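Long-range contacts in bifunctional protein PutA (Bdellovibrio bacteriovorus, PDB 5UR2), which probably couples proline dehydrogenase activity to the NAD+-dependent oxidation of L-glutamate gamma-semialdehyde to glutamate: residues B[630-635]-B[658-663]; B[740-745]-B[961-966]. All coordinates share one frame; numbering follows the deposited sequence.

Contact 1 of 2, residues B[630-635]-B[658-663]; sequences KSRGVT and AGNTVV
The carboxamide of Asn660 lies between Thr635 OG1, above one face and displaced toward CB, and Ser631 CB, on the other face toward the oxygen and 3.7 Å from Asn660 OD1; at its oxygen end it takes two backbone amides. It does so within a parallel beta-alpha-beta unit of the aldehyde dehydrogenase domain, made of strand 623-638, helix 646-657 and strand 661-665. Gly633 N lies in the carbonyl plane at 2.8 Å from Asn660 OD1, in a nearly straight bond (168° at the hydrogen), whereas Arg632 N, 2.7 Å from Asn660 OD1, is tilted from that plane and its bond is more bent. At the other end of the amide, ND2 is bound to Ala655 O and Tyr964 O, which helps to fix the rotation of the group.

Gly659 ends the helix in a Schellman motif, with a positive phi, and Ser631 CB packs here too, 3.3 Å from Ala658 O. CG of Asn660 stands beside its backbone N (chi1 -54°), and from there the amide reaches across to the break in the first strand at Arg632 and Gly633.

Beyond that break the parallel pairing takes over. Thr635 N donates to Thr661 O at 2.7 Å, and Thr635 O accepts from Val663 N at 3.1 Å. On one face of the sheet Val634 CG2 rests 3.5 Å from Thr661 OG1, a hydroxyl bound to Ala542 O of helix 532-549, which covers this side. On the other face the buried Thr635 OG1 has no polar partner in the model and packs 3.6 Å from Asn660 CB.

Contact 2 of 2, residues B[740-745]-B[961-966]; sequences VKRCII and LKQYME
Arg742 and Gln963 run roughly perpendicular to each other, yet their flat ends are nearly parallel, the guanidinium and amide planes differing by only 16°. Gln963 OE1 sits over one face of the guanidinium, displaced from its centre. The pair spans two strands of the branched mixed sheet in the aldehyde dehydrogenase domain: Arg742 opens strand 742-746, and residues 961-963 form a helix-like turn leading into strand 965-973. These strands are not paired here, so the link is made by side chains, Arg742 reaching backbone carbonyls of the turn and the strand start.

With CG anti to the backbone N (chi1 170°) and a bend at chi3, the arginine brings NH1 between two backbone carbonyls at the edge of its own plane. The bond from Arg742 NH1 to Gln963 O is 3.0 Å and fairly straight at the hydrogen, although the donor stands above the carbonyl plane. The bond to Met965 O is longer, 3.3 Å from Arg742 NH1, and more bent at the hydrogen, though NH1 lies close to the carbonyl's own direction. One nitrogen thus bridges the carbonyls of Gln963 and Met965. Arg742 NH2 and Glu966 OE2, 4.2 Å apart, are too distant for a salt bridge; the carboxylate oxygen is out of the guanidinium plane and pairs instead with Arg632. Ile951 of the second subunit also packs on Arg742.

Two residues along, Ile744 and Gln963 lie alongside each other, pointing opposite ways, with Ile744 CD1 3.7 Å from Gln963 CB. Tyr964, whose hydroxyl is bonded to that of Tyr960, presents its ring face to the same methyl: a CH-pi contact in which Ile744 CD1 lies 3.6 Å from the ring centroid, 16° off the normal.

How the contacts relate
The centres of contacts 1 and 2 are about 10 Å apart, and the two are joined directly because strands 623-638 and 965-973 are antiparallel neighbours in one sheet. Lys630 O and Glu966 N, 2.8 Å apart, probably form a backbone hydrogen bond between them. Arg632 NE and Glu966 OE2 make a 2.8 Å salt bridge, while Arg632 NH2 reaches Val740 O, so Arg632 ties contact 1 to both segments of contact 2. Both contacts touch the second subunit. In contact 2 the Ile744 side chain is about 7 Å from that of Glu746, a predicted active-site residue. The N-propargylglycine-modified FAD sits in the separate proline dehydrogenase barrel, whereas all four segments belong to the aldehyde dehydrogenase part.

Contact 1 of 2, residues B[630-635]-B[658-663]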
ATOM      1  N   LYS B 630     -12.397   1.148  -7.265  1.00 15.78           N
ATOM      2  CA  LYS B 630     -13.313   1.362  -8.379  1.00 18.45           C
ATOM      3  C   LYS B 630     -12.741   2.410  -9.332  1.00 21.12           C
ATOM      4  O   LYS B 630     -11.995   3.298  -8.919  1.00 21.15           O
ATOM      5  CB  LYS B 630     -14.684   1.867  -7.893  1.00 15.13           C
ATOM      6  CG  LYS B 630     -15.518   0.886  -7.031  1.00 19.06           C
ATOM      7  CD  LYS B 630     -16.720   1.661  -6.444  1.00 24.43           C
ATOM      8  CE  LYS B 630     -17.746   0.783  -5.691  1.00 26.15           C
ATOM      9  NZ  LYS B 630     -18.390  -0.229  -6.564  1.00 29.21           N
ATOM     10  N   SER B 631     -13.124   2.327 -10.607  1.00 17.68           N
ATOM     11  CA  SER B 631     -12.804   3.393 -11.540  1.00 23.61           C
ATOM     12  C   SER B 631     -13.672   4.618 -11.248  1.00 21.63           C
ATOM     13  O   SER B 631     -14.659   4.544 -10.517  1.00 22.59           O
ATOM     14  CB  SER B 631     -13.006   2.917 -12.974  1.00 19.24           C
ATOM     15  OG  SER B 631     -14.327   2.469 -13.152  1.00 21.13           O
ATOM     16  N   ARG B 632     -13.302   5.760 -11.833  1.00 17.09           N
ATOM     17  CA  ARG B 632     -14.018   7.023 -11.608  1.00 25.60           C
ATOM     18  C   ARG B 632     -14.894   7.475 -12.776  1.00 21.91           C
ATOM     19  O   ARG B 632     -15.998   7.967 -12.548  1.00 23.90           O
ATOM     20  CB  ARG B 632     -13.031   8.153 -11.266  1.00 30.26           C
ATOM     21  CG  ARG B 632     -12.120   7.876 -10.076  1.00 32.28           C
ATOM     22  CD  ARG B 632     -11.415   9.146  -9.543  1.00 30.09           C
ATOM     23  NE  ARG B 632     -12.304   9.952  -8.698  1.00 28.19           N
ATOM     24  CZ  ARG B 632     -12.736  11.173  -8.996  1.00 30.65           C
ATOM     25  NH1 ARG B 632     -12.351  11.764 -10.117  1.00 28.61           N
ATOM     26  NH2 ARG B 632     -13.551  11.815  -8.161  1.00 36.61           N
ATOM     27  N   GLY B 633     -14.445   7.356 -14.019  1.00 23.09           N
ATOM     28  CA  GLY B 633     -15.255   7.820 -15.152  1.00 19.89           C
ATOM     29  C   GLY B 633     -14.365   8.320 -16.281  1.00 24.78           C
ATOM     30  O   GLY B 633     -13.248   7.842 -16.451  1.00 27.26           O
ATOM     31  N   VAL B 634     -14.868   9.305 -17.030  1.00 23.08           N
ATOM     32  CA  VAL B 634     -14.117   9.839 -18.161  1.00 27.44           C
ATOM     33  C   VAL B 634     -12.957  10.676 -17.644  1.00 27.30           C
ATOM     34  O   VAL B 634     -13.139  11.555 -16.790  1.00 17.15           O
ATOM     35  CB  VAL B 634     -15.023  10.664 -19.088  1.00 26.46           C
ATOM     36  CG1 VAL B 634     -14.182  11.340 -20.157  1.00 19.16           C
ATOM     37  CG2 VAL B 634     -16.099   9.768 -19.759  1.00 18.97           C
ATOM     38  N   THR B 635     -11.756  10.405 -18.156  1.00 19.48           N
ATOM     39  CA  THR B 635     -10.551  11.109 -17.737  1.00 17.86           C
ATOM     40  C   THR B 635     -10.053  11.996 -18.862  1.00 18.14           C
ATOM     41  O   THR B 635      -9.810  11.511 -19.967  1.00 22.45           O
ATOM     42  CB  THR B 635      -9.464  10.115 -17.325  1.00 22.59           C
ATOM     43  OG1 THR B 635      -9.922   9.399 -16.175  1.00 32.08           O
ATOM     44  CG2 THR B 635      -8.152  10.830 -16.997  1.00 14.85           C
ATOM     45  N   ALA B 658      -6.932   1.490 -15.056  1.00 15.37           N
ATOM     46  CA  ALA B 658      -7.773   1.565 -13.868  1.00 16.71           C
ATOM     47  C   ALA B 658      -9.256   1.443 -14.180  1.00 21.17           C
ATOM     48  O   ALA B 658     -10.060   1.489 -13.246  1.00 17.51           O
ATOM     49  CB  ALA B 658      -7.525   2.879 -13.121  1.00 13.76           C
ATOM     50  N   GLY B 659      -9.642   1.265 -15.441  1.00 20.35           N
ATOM     51  CA  GLY B 659     -11.040   1.139 -15.792  1.00 22.08           C
ATOM     52  C   GLY B 659     -11.705   2.426 -16.235  1.00 20.23           C
ATOM     53  O   GLY B 659     -12.931   2.453 -16.375  1.00 20.17           O
ATOM     54  N   ASN B 660     -10.956   3.506 -16.387  1.00 14.36           N
ATOM     55  CA  ASN B 660     -11.545   4.738 -16.894  1.00 20.57           C
ATOM     56  C   ASN B 660     -11.453   4.790 -18.412  1.00 16.92           C
ATOM     57  O   ASN B 660     -10.654   4.084 -19.031  1.00 22.22           O
ATOM     58  CB  ASN B 660     -10.854   5.948 -16.275  1.00 20.63           C
ATOM     59  CG  ASN B 660     -10.844   5.889 -14.760  1.00 22.92           C
ATOM     60  OD1 ASN B 660     -11.858   6.202 -14.105  1.00 21.39           O
ATOM     61  ND2 ASN B 660      -9.706   5.473 -14.188  1.00 17.02           N
ATOM     62  N   THR B 661     -12.279   5.636 -19.017  1.00 17.07           N
ATOM     63  CA  THR B 661     -12.084   5.971 -20.424  1.00 18.37           C
ATOM     64  C   THR B 661     -11.410   7.337 -20.515  1.00 19.45           C
ATOM     65  O   THR B 661     -11.310   8.071 -19.526  1.00 18.42           O
ATOM     66  CB  THR B 661     -13.405   5.933 -21.207  1.00 19.30           C
ATOM     67  OG1 THR B 661     -14.332   6.873 -20.664  1.00 19.22           O
ATOM     68  CG2 THR B 661     -14.019   4.528 -21.121  1.00 16.15           C
ATOM     69  N   VAL B 662     -10.928   7.670 -21.713  1.00 19.80           N
ATOM     70  CA  VAL B 662      -9.957   8.747 -21.884  1.00 17.06           C
ATOM     71  C   VAL B 662     -10.291   9.595 -23.104  1.00 15.68           C
ATOM     72  O   VAL B 662     -10.614   9.070 -24.172  1.00 16.30           O
ATOM     73  CB  VAL B 662      -8.528   8.176 -22.034  1.00 15.39           C
ATOM     74  CG1 VAL B 662      -7.558   9.287 -22.405  1.00 18.36           C
ATOM     75  CG2 VAL B 662      -8.092   7.475 -20.757  1.00 20.01           C
ATOM     76  N   VAL B 663     -10.208  10.915 -22.945  1.00 17.51           N
ATOM     77  CA  VAL B 663     -10.076  11.839 -24.064  1.00 16.78           C
ATOM     78  C   VAL B 663      -8.712  12.493 -23.906  1.00 20.83           C
ATOM     79  O   VAL B 663      -8.470  13.197 -22.916  1.00 18.64           O
ATOM     80  CB  VAL B 663     -11.180  12.897 -24.094  1.00 20.94           C
ATOM     81  CG1 VAL B 663     -10.962  13.819 -25.306  1.00 17.12           C
ATOM     82  CG2 VAL B 663     -12.558  12.241 -24.120  1.00 20.16           C
TER

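Contact 2 of 2, residues B[740-745]-B[961-966]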
ATOM      1  N   VAL B 740     -17.278  15.247  -7.818  1.00 20.29           N
ATOM      2  CA  VAL B 740     -16.215  16.198  -7.561  1.00 20.04           C
ATOM      3  C   VAL B 740     -15.050  15.833  -8.479  1.00 26.26           C
ATOM      4  O   VAL B 740     -14.655  14.662  -8.575  1.00 19.78           O
ATOM      5  CB  VAL B 740     -15.797  16.177  -6.079  1.00 21.08           C
ATOM      6  CG1 VAL B 740     -14.737  17.241  -5.794  1.00 20.86           C
ATOM      7  CG2 VAL B 740     -17.004  16.396  -5.172  1.00 29.48           C
ATOM      8  N   LYS B 741     -14.522  16.825  -9.177  1.00 23.46           N
ATOM      9  CA  LYS B 741     -13.411  16.582 -10.080  1.00 23.76           C
ATOM     10  C   LYS B 741     -12.099  16.422  -9.319  1.00 26.42           C
ATOM     11  O   LYS B 741     -11.862  17.075  -8.295  1.00 26.06           O
ATOM     12  CB  LYS B 741     -13.312  17.712 -11.109  1.00 20.32           C
ATOM     13  CG  LYS B 741     -14.368  17.595 -12.228  1.00 20.16           C
ATOM     14  CD  LYS B 741     -14.363  18.760 -13.198  1.00 17.59           C
ATOM     15  CE  LYS B 741     -15.494  18.576 -14.225  1.00 19.91           C
ATOM     16  NZ  LYS B 741     -15.686  19.715 -15.196  1.00 21.72           N
ATOM     17  N   ARG B 742     -11.260  15.508  -9.794  1.00 24.58           N
ATOM     18  CA  ARG B 742      -9.926  15.341  -9.252  1.00 21.39           C
ATOM     19  C   ARG B 742      -8.907  15.797 -10.281  1.00 27.93           C
ATOM     20  O   ARG B 742      -8.978  15.390 -11.449  1.00 17.72           O
ATOM     21  CB  ARG B 742      -9.650  13.897  -8.864  1.00 26.20           C
ATOM     22  CG  ARG B 742      -8.164  13.697  -8.531  1.00 30.44           C
ATOM     23  CD  ARG B 742      -7.904  12.368  -7.897  1.00 30.92           C
ATOM     24  NE  ARG B 742      -8.513  12.298  -6.577  1.00 36.69           N
ATOM     25  CZ  ARG B 742      -8.979  11.176  -6.041  1.00 39.39           C
ATOM     26  NH1 ARG B 742      -8.905  10.019  -6.721  1.00 26.57           N
ATOM     27  NH2 ARG B 742      -9.527  11.217  -4.830  1.00 41.62           N
ATOM     28  N   CYS B 743      -7.955  16.624  -9.842  1.00 27.53           N
ATOM     29  CA  CYS B 743      -6.854  17.089 -10.684  1.00 20.68           C
ATOM     30  C   CYS B 743      -5.566  16.377 -10.296  1.00 24.23           C
ATOM     31  O   CYS B 743      -5.222  16.317  -9.114  1.00 18.74           O
ATOM     32  CB  CYS B 743      -6.654  18.593 -10.549  1.00 23.91           C
ATOM     33  SG  CYS B 743      -8.024  19.558 -11.182  1.00 27.89           S
ATOM     34  N   ILE B 744      -4.870  15.829 -11.286  1.00 22.78           N
ATOM     35  CA  ILE B 744      -3.550  15.245 -11.109  1.00 17.46           C
ATOM     36  C   ILE B 744      -2.587  16.130 -11.894  1.00 26.66           C
ATOM     37  O   ILE B 744      -2.531  16.040 -13.125  1.00 27.38           O
ATOM     38  CB  ILE B 744      -3.514  13.785 -11.579  1.00 23.57           C
ATOM     39  CG1 ILE B 744      -4.644  12.996 -10.912  1.00 14.91           C
ATOM     40  CG2 ILE B 744      -2.156  13.142 -11.260  1.00 22.71           C
ATOM     41  CD1 ILE B 744      -4.892  11.601 -11.507  1.00 15.20           C
ATOM     42  N   ILE B 745      -1.814  16.976 -11.193  1.00 24.43           N
ATOM     43  CA  ILE B 745      -1.157  18.143 -11.787  1.00 25.52           C
ATOM     44  C   ILE B 745       0.347  18.121 -11.506  1.00 25.57           C
ATOM     45  O   ILE B 745       0.760  17.974 -10.353  1.00 20.71           O
ATOM     46  CB  ILE B 745      -1.739  19.456 -11.231  1.00 32.37           C
ATOM     47  CG1 ILE B 745      -3.244  19.543 -11.454  1.00 38.47           C
ATOM     48  CG2 ILE B 745      -1.050  20.643 -11.881  1.00 30.15           C
ATOM     49  CD1 ILE B 745      -3.625  19.738 -12.874  1.00 36.14           C
ATOM     50  N   LEU B 961      -1.384   5.108  -9.335  1.00 20.40           N
ATOM     51  CA  LEU B 961      -2.555   4.528  -9.986  1.00 20.95           C
ATOM     52  C   LEU B 961      -3.843   4.767  -9.191  1.00 21.11           C
ATOM     53  O   LEU B 961      -4.918   4.935  -9.790  1.00 21.25           O
ATOM     54  CB  LEU B 961      -2.334   3.030 -10.197  1.00 17.05           C
ATOM     55  CG  LEU B 961      -3.347   2.313 -11.080  1.00 25.38           C
ATOM     56  CD1 LEU B 961      -3.411   3.022 -12.443  1.00 23.75           C
ATOM     57  CD2 LEU B 961      -2.967   0.833 -11.216  1.00 25.37           C
ATOM     58  N   LYS B 962      -3.753   4.801  -7.855  1.00 17.61           N
ATOM     59  CA  LYS B 962      -4.930   5.008  -7.011  1.00 22.59           C
ATOM     60  C   LYS B 962      -5.586   6.371  -7.217  1.00 21.19           C
ATOM     61  O   LYS B 962      -6.786   6.523  -6.936  1.00 19.55           O
ATOM     62  CB  LYS B 962      -4.551   4.844  -5.536  1.00 18.62           C
ATOM     63  CG  LYS B 962      -4.101   3.418  -5.166  1.00 18.62           C
ATOM     64  CD  LYS B 962      -3.600   3.388  -3.735  1.00 21.32           C
ATOM     65  CE  LYS B 962      -3.175   2.009  -3.329  1.00 21.65           C
ATOM     66  NZ  LYS B 962      -2.853   1.947  -1.881  1.00 18.60           N
ATOM     67  N   GLN B 963      -4.834   7.365  -7.687  1.00 16.53           N
ATOM     68  CA  GLN B 963      -5.416   8.680  -7.969  1.00 17.74           C
ATOM     69  C   GLN B 963      -6.480   8.615  -9.060  1.00 22.35           C
ATOM     70  O   GLN B 963      -7.316   9.521  -9.158  1.00 21.65           O
ATOM     71  CB  GLN B 963      -4.317   9.658  -8.388  1.00 14.41           C
ATOM     72  CG  GLN B 963      -3.365  10.084  -7.275  1.00 29.54           C
ATOM     73  CD  GLN B 963      -4.007  11.087  -6.343  1.00 39.20           C
ATOM     74  OE1 GLN B 963      -4.635  10.717  -5.353  1.00 39.85           O
ATOM     75  NE2 GLN B 963      -3.909  12.369  -6.693  1.00 38.27           N
ATOM     76  N   TYR B 964      -6.431   7.589  -9.907  1.00 19.27           N
ATOM     77  CA  TYR B 964      -7.405   7.383 -10.966  1.00 19.57           C
ATOM     78  C   TYR B 964      -8.565   6.499 -10.525  1.00 17.07           C
ATOM     79  O   TYR B 964      -9.371   6.098 -11.369  1.00 14.51           O
ATOM     80  CB  TYR B 964      -6.720   6.763 -12.195  1.00 13.98           C
ATOM     81  CG  TYR B 964      -5.710   7.694 -12.831  1.00 19.01           C
ATOM     82  CD1 TYR B 964      -4.393   7.750 -12.378  1.00 19.37           C
ATOM     83  CD2 TYR B 964      -6.085   8.533 -13.870  1.00 20.56           C
ATOM     84  CE1 TYR B 964      -3.468   8.616 -12.964  1.00 20.83           C
ATOM     85  CE2 TYR B 964      -5.184   9.383 -14.465  1.00 25.89           C
ATOM     86  CZ  TYR B 964      -3.879   9.425 -14.014  1.00 25.07           C
ATOM     87  OH  TYR B 964      -3.017  10.301 -14.631  1.00 22.89           O
ATOM     88  N   MET B 965      -8.681   6.217  -9.223  1.00 16.11           N
ATOM     89  CA  MET B 965      -9.659   5.274  -8.699  1.00 20.61           C
ATOM     90  C   MET B 965     -10.302   5.864  -7.451  1.00 22.66           C
ATOM     91  O   MET B 965      -9.894   6.921  -6.962  1.00 21.86           O
ATOM     92  CB  MET B 965      -9.011   3.898  -8.411  1.00 14.82           C
ATOM     93  CG  MET B 965      -8.461   3.261  -9.675  1.00 21.03           C
ATOM     94  SD  MET B 965      -7.852   1.563  -9.503  1.00 26.48           S
ATOM     95  CE  MET B 965      -6.645   1.769  -8.213  1.00 15.09           C
ATOM     96  N   GLU B 966     -11.362   5.199  -6.978  1.00 19.91           N
ATOM     97  CA  GLU B 966     -12.012   5.452  -5.706  1.00 21.49           C
ATOM     98  C   GLU B 966     -11.868   4.231  -4.812  1.00 15.07           C
ATOM     99  O   GLU B 966     -12.095   3.103  -5.265  1.00 17.73           O
ATOM    100  CB  GLU B 966     -13.520   5.772  -5.858  1.00 18.07           C
ATOM    101  CG  GLU B 966     -13.854   7.120  -6.459  1.00 21.83           C
ATOM    102  CD  GLU B 966     -13.496   8.250  -5.549  1.00 27.26           C
ATOM    103  OE1 GLU B 966     -13.625   8.077  -4.307  1.00 27.17           O
ATOM    104  OE2 GLU B 966     -13.078   9.312  -6.072  1.00 28.20           O
TER